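Local coordinates for protein BIM1 (Saccharomyces cerevisiae, PDB 2QJX) that binds microtubules, notably at their plus ends, the portion described here being its calponin-homology domain, at residues 83-87 and 88-92; 50-54 and 55-59. All coordinates share one frame; numbering follows the deposited sequence.

Interaction 1 (83-87 and 88-92)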
loop_
_atom_site.group_PDB
_atom_site.type_symbol
_atom_site.label_atom_id
_atom_site.label_comp_id
_atom_site.label_asym_id
_atom_site.label_seq_id
_atom_site.Cartn_x
_atom_site.Cartn_y
_atom_site.Cartn_z
ATOM N N LYS A 83 5.948 10.662 -8.207
ATOM C CA LYS A 83 6.083 9.264 -8.629
ATOM C C LYS A 83 4.858 8.786 -9.400
ATOM O O LYS A 83 3.729 9.084 -9.016
ATOM C CB LYS A 83 6.269 8.363 -7.405
ATOM C CG LYS A 83 6.197 6.864 -7.712
ATOM C CD LYS A 83 7.495 6.354 -8.324
ATOM C CE LYS A 83 7.406 4.872 -8.680
ATOM N NZ LYS A 83 6.571 4.633 -9.896
ATOM N N THR A 84 5.083 8.034 -10.479
ATOM C CA THR A 84 3.990 7.517 -11.298
ATOM C C THR A 84 3.312 6.303 -10.666
ATOM O O THR A 84 3.940 5.533 -9.935
ATOM C CB THR A 84 4.477 7.094 -12.707
ATOM O OG1 THR A 84 5.491 6.087 -12.579
ATOM C CG2 THR A 84 5.030 8.288 -13.471
ATOM N N VAL A 85 2.025 6.142 -10.959
ATOM C CA VAL A 85 1.241 5.024 -10.452
ATOM C C VAL A 85 0.384 4.495 -11.599
ATOM O O VAL A 85 -0.658 5.064 -11.917
ATOM C CB VAL A 85 0.304 5.460 -9.304
ATOM C CG1 VAL A 85 -0.367 4.243 -8.696
ATOM C CG2 VAL A 85 1.086 6.224 -8.250
ATOM N N TYR A 86 0.826 3.409 -12.221
ATOM C CA TYR A 86 0.091 2.828 -13.340
ATOM C C TYR A 86 -0.887 1.776 -12.833
ATOM O O TYR A 86 -0.585 0.586 -12.821
ATOM C CB TYR A 86 1.067 2.196 -14.331
ATOM C CG TYR A 86 2.237 3.086 -14.685
ATOM C CD1 TYR A 86 2.043 4.350 -15.246
ATOM C CD2 TYR A 86 3.544 2.657 -14.472
ATOM C CE1 TYR A 86 3.127 5.162 -15.589
ATOM C CE2 TYR A 86 4.634 3.459 -14.813
ATOM C CZ TYR A 86 4.420 4.706 -15.372
ATOM O OH TYR A 86 5.505 5.482 -15.722
ATOM N N VAL A 87 -2.059 2.234 -12.414
ATOM C CA VAL A 87 -3.094 1.353 -11.881
ATOM C C VAL A 87 -3.379 0.171 -12.796
ATOM O O VAL A 87 -3.430 -0.971 -12.348
ATOM C CB VAL A 87 -4.401 2.134 -11.648
ATOM C CG1 VAL A 87 -5.473 1.211 -11.097
ATOM C CG2 VAL A 87 -4.143 3.290 -10.691
ATOM N N ASP A 88 -3.561 0.456 -14.081
ATOM C CA ASP A 88 -3.846 -0.570 -15.075
ATOM C C ASP A 88 -2.884 -1.754 -15.022
ATOM O O ASP A 88 -3.283 -2.893 -15.272
ATOM C CB ASP A 88 -3.845 0.063 -16.470
ATOM C CG ASP A 88 -2.895 1.245 -16.569
ATOM O OD1 ASP A 88 -1.665 1.034 -16.521
ATOM O OD2 ASP A 88 -3.380 2.392 -16.682
ATOM N N LYS A 89 -1.623 -1.489 -14.690
ATOM C CA LYS A 89 -0.619 -2.547 -14.602
ATOM C C LYS A 89 -0.642 -3.282 -13.261
ATOM O O LYS A 89 -0.537 -4.509 -13.207
ATOM C CB LYS A 89 0.783 -1.967 -14.823
ATOM C CG LYS A 89 1.216 -1.856 -16.277
ATOM C CD LYS A 89 0.457 -0.783 -17.028
ATOM C CE LYS A 89 0.966 -0.655 -18.459
ATOM N NZ LYS A 89 0.284 0.442 -19.203
ATOM N N LEU A 90 -0.793 -2.521 -12.184
ATOM C CA LEU A 90 -0.797 -3.068 -10.828
ATOM C C LEU A 90 -2.053 -3.840 -10.428
ATOM O O LEU A 90 -1.977 -4.887 -9.776
ATOM C CB LEU A 90 -0.588 -1.927 -9.829
ATOM C CG LEU A 90 0.719 -1.138 -9.941
ATOM C CD1 LEU A 90 0.619 0.132 -9.111
ATOM C CD2 LEU A 90 1.881 -2.000 -9.476
ATOM N N ILE A 91 -3.204 -3.307 -10.818
ATOM C CA ILE A 91 -4.488 -3.897 -10.473
ATOM C C ILE A 91 -4.697 -5.316 -11.001
ATOM O O ILE A 91 -5.571 -6.036 -10.518
ATOM C CB ILE A 91 -5.630 -2.978 -10.949
ATOM C CG1 ILE A 91 -6.912 -3.288 -10.177
ATOM C CG2 ILE A 91 -5.837 -3.137 -12.447
ATOM C CD1 ILE A 91 -7.987 -2.230 -10.365
ATOM N N ARG A 92 -3.897 -5.725 -11.978
ATOM C CA ARG A 92 -4.028 -7.074 -12.519
ATOM C C ARG A 92 -3.282 -8.081 -11.657
ATOM O O ARG A 92 -3.257 -9.278 -11.952
ATOM C CB ARG A 92 -3.518 -7.136 -13.964
ATOM C CG ARG A 92 -4.495 -6.563 -14.983
ATOM C CD ARG A 92 -4.103 -6.955 -16.401
ATOM N NE ARG A 92 -5.126 -6.594 -17.380
ATOM C CZ ARG A 92 -5.046 -6.870 -18.680
ATOM N NH1 ARG A 92 -3.989 -7.513 -19.160
ATOM N NH2 ARG A 92 -6.024 -6.507 -19.501
#

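Interaction 2 (50-54 and 55-59)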
loop_
_atom_site.group_PDB
_atom_site.type_symbol
_atom_site.label_atom_id
_atom_site.label_comp_id
_atom_site.label_asym_id
_atom_site.label_seq_id
_atom_site.Cartn_x
_atom_site.Cartn_y
_atom_site.Cartn_z
ATOM N N LEU A 50 -4.867 9.218 5.294
ATOM C CA LEU A 50 -5.577 8.377 4.340
ATOM C C LEU A 50 -6.933 7.985 4.924
ATOM O O LEU A 50 -7.065 7.799 6.133
ATOM C CB LEU A 50 -4.778 7.102 4.054
ATOM C CG LEU A 50 -3.586 7.126 3.095
ATOM C CD1 LEU A 50 -4.110 7.188 1.671
ATOM C CD2 LEU A 50 -2.660 8.301 3.407
ATOM N N PRO A 51 -7.962 7.876 4.072
ATOM C CA PRO A 51 -9.311 7.497 4.511
ATOM C C PRO A 51 -9.349 5.979 4.672
ATOM O O PRO A 51 -9.982 5.267 3.895
ATOM C CB PRO A 51 -10.187 7.992 3.373
ATOM C CG PRO A 51 -9.309 7.810 2.179
ATOM C CD PRO A 51 -7.974 8.317 2.664
HETATM N N MSE A 52 -8.651 5.494 5.693
HETATM C CA MSE A 52 -8.555 4.066 5.945
HETATM C C MSE A 52 -9.883 3.326 6.027
HETATM O O MSE A 52 -9.978 2.198 5.553
HETATM C CB MSE A 52 -7.730 3.814 7.209
HETATM C CG MSE A 52 -6.246 4.173 7.056
HETATM SE SE MSE A 52 -5.327 3.224 5.608
HETATM C CE MSE A 52 -5.460 1.426 6.319
ATOM N N ASN A 53 -10.906 3.952 6.608
ATOM C CA ASN A 53 -12.201 3.292 6.721
ATOM C C ASN A 53 -12.783 2.971 5.352
ATOM O O ASN A 53 -13.605 2.067 5.212
ATOM C CB ASN A 53 -13.218 4.174 7.454
ATOM C CG ASN A 53 -12.824 4.484 8.876
ATOM O OD1 ASN A 53 -12.008 3.791 9.482
ATOM N ND2 ASN A 53 -13.429 5.526 9.433
ATOM N N ARG A 54 -12.357 3.718 4.338
ATOM C CA ARG A 54 -12.892 3.529 2.993
ATOM C C ARG A 54 -12.020 2.674 2.082
ATOM O O ARG A 54 -12.401 2.348 0.949
ATOM C CB ARG A 54 -13.179 4.905 2.380
ATOM C CG ARG A 54 -14.345 5.615 3.077
ATOM C CD ARG A 54 -14.423 7.089 2.712
ATOM N NE ARG A 54 -13.920 7.932 3.793
ATOM C CZ ARG A 54 -13.361 9.127 3.612
ATOM N NH1 ARG A 54 -13.232 9.623 2.390
ATOM N NH2 ARG A 54 -12.918 9.820 4.653
ATOM N N VAL A 55 -10.850 2.306 2.587
ATOM C CA VAL A 55 -9.943 1.444 1.848
ATOM C C VAL A 55 -10.492 0.035 2.033
ATOM O O VAL A 55 -10.766 -0.379 3.159
ATOM C CB VAL A 55 -8.513 1.509 2.429
ATOM C CG1 VAL A 55 -7.627 0.444 1.779
ATOM C CG2 VAL A 55 -7.929 2.894 2.205
ATOM N N LYS A 56 -10.691 -0.685 0.934
ATOM C CA LYS A 56 -11.193 -2.052 1.002
ATOM C C LYS A 56 -9.968 -2.906 1.270
ATOM O O LYS A 56 -9.337 -3.436 0.351
ATOM C CB LYS A 56 -11.851 -2.449 -0.322
ATOM C CG LYS A 56 -13.005 -1.538 -0.727
ATOM C CD LYS A 56 -14.081 -1.505 0.347
ATOM C CE LYS A 56 -15.114 -0.424 0.084
ATOM N NZ LYS A 56 -16.053 -0.269 1.232
ATOM N N PHE A 57 -9.634 -3.030 2.551
ATOM C CA PHE A 57 -8.448 -3.759 2.948
ATOM C C PHE A 57 -8.415 -5.232 2.600
ATOM O O PHE A 57 -7.386 -5.743 2.156
ATOM C CB PHE A 57 -8.193 -3.584 4.444
ATOM C CG PHE A 57 -6.746 -3.605 4.787
ATOM C CD1 PHE A 57 -5.944 -2.502 4.505
ATOM C CD2 PHE A 57 -6.156 -4.756 5.290
ATOM C CE1 PHE A 57 -4.577 -2.545 4.710
ATOM C CE2 PHE A 57 -4.781 -4.813 5.500
ATOM C CZ PHE A 57 -3.989 -3.703 5.208
ATOM N N ASN A 58 -9.532 -5.920 2.800
ATOM C CA ASN A 58 -9.609 -7.338 2.498
ATOM C C ASN A 58 -10.523 -7.559 1.297
ATOM O O ASN A 58 -11.493 -8.304 1.368
ATOM C CB ASN A 58 -10.121 -8.092 3.729
ATOM C CG ASN A 58 -9.178 -7.969 4.912
ATOM O OD1 ASN A 58 -8.066 -8.500 4.890
ATOM N ND2 ASN A 58 -9.608 -7.250 5.946
ATOM N N ALA A 59 -10.189 -6.897 0.192
ATOM C CA ALA A 59 -10.967 -6.973 -1.043
ATOM C C ALA A 59 -10.658 -8.202 -1.896
ATOM O O ALA A 59 -9.549 -8.735 -1.863
ATOM C CB ALA A 59 -10.741 -5.703 -1.870
HETATM O O HOH W 1 -14.391 0.020 3.486
#

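Interaction 1 (83-87 and 88-92)
Ile91 N donates to Val87 O over 2.8 Å in an almost straight bond (171° at the hydrogen) that arrives nearly in line with the carbonyl. One residue earlier, Tyr86 O takes two backbone donors. Leu90 N reaches it at 3.2 Å in the plane of the carbonyl, completing an i to i+4 bond, whereas Lys89 N, 3.0 Å from the same Tyr86 O, stands well above that plane and makes a more bent bond (138°). Two N-H groups of the first turn thus grip a single oxygen. Tyr86 occupies the N-cap of the short helix 87-90 and is also the centre of an inverse gamma turn, closed by a weak bond from Val87 N to Val85 O; the chain therefore turns sharply just before it coils. On the outer side of this turn, Lys89 NZ and Asp88 OD1 form a salt bridge at 3.4 Å between successive residues, its hydrogen bond weak. The carboxylate also leans back over the N-cap residue, with Asp88 OD1 3.7 Å from Tyr86 CB. The bend of the Lys89 chain at chi2 (70°) carries its CD past Tyr86 CB as well, while the tyrosine ring leads away from the helix. Inward, Val87, Leu90 and Ile91 are buried. Val87 CG1, anti to the backbone N, meets Ile91 CB at 4.2 Å, the two branched side chains crossing at a slant, and Ile91 CG2 lies close against Val87 O. On the N-terminal side of the turn, Val85 CG1 touches Leu90 CD1 at 4.2 Å. Val87 and Ile91 rest on Gln66 of helix 62-78; Val85 and Leu90 lie between that helix (Phe76, Tyr69) and Phe101 of helix 95-112. Leu90 O accepts a hydrogen bond from Asn98 of that second helix.

Interaction 2 (50-54 and 55-59)
A single 3-10 turn, residues 52-54, lies between two inverse gamma turns centred on Pro51 and Lys56, in the connection between helices 37-47 and 62-78 of the calponin-homology domain. Pro51 O takes Arg54 N at 2.9 Å as its main partner and Val55 N only through a weak, strongly bent bond (120° at the hydrogen). Val55 N makes the next i to i+3 bond, to Met52 O at 3.1 Å, approaching from well above the carbonyl plane. The valine side chain folds back over the turn: its CG2, anti to the carbonyl carbon, sits 3.6 Å from Pro51 O and 4.3 Å from the selenium of Met52, a selenomethionine. All three torsions of Met52 lie near -60°, curling its end back so that CE comes within 4.4 Å of Phe57 CD1. On the outer side, the Arg54 guanidinium lays one face over Pro51 CB, which stands 3.4 Å above the centre of its plane. A water donates to Asn53 O and accepts from Lys56 NZ, bridging the turn to the lysine. Arg127, the C-terminal residue of this chain, hydrogen-bonds to Met52 O and Val55 O, joining the C-terminal end to this connection. Met52 and Phe57 pack on Gln41 of helix 37-47, while Pro51 touches Ile71 and Val55 touches Asn68, both on helix 62-78.

In the fold
Interaction 2 comes first along the chain, in the connection from helix 37-47 to helix 62-78; interaction 1 follows, after helix 62-78 has run its course, in the loop leading into helix 87-90 and on that helix. Their centres lie 18 Å apart and their nearest atoms about 9 Å, without touching. Helix 62-78 is the element they share, since side chains of both pack on it. Each then reaches a different second helix: 95-112 for interaction 1, 37-47 for interaction 2. Two of the domain's connecting segments thus pack on one helix, and both lie in the all-helical calponin-homology domain of this MAPRE-family, microtubule-binding protein.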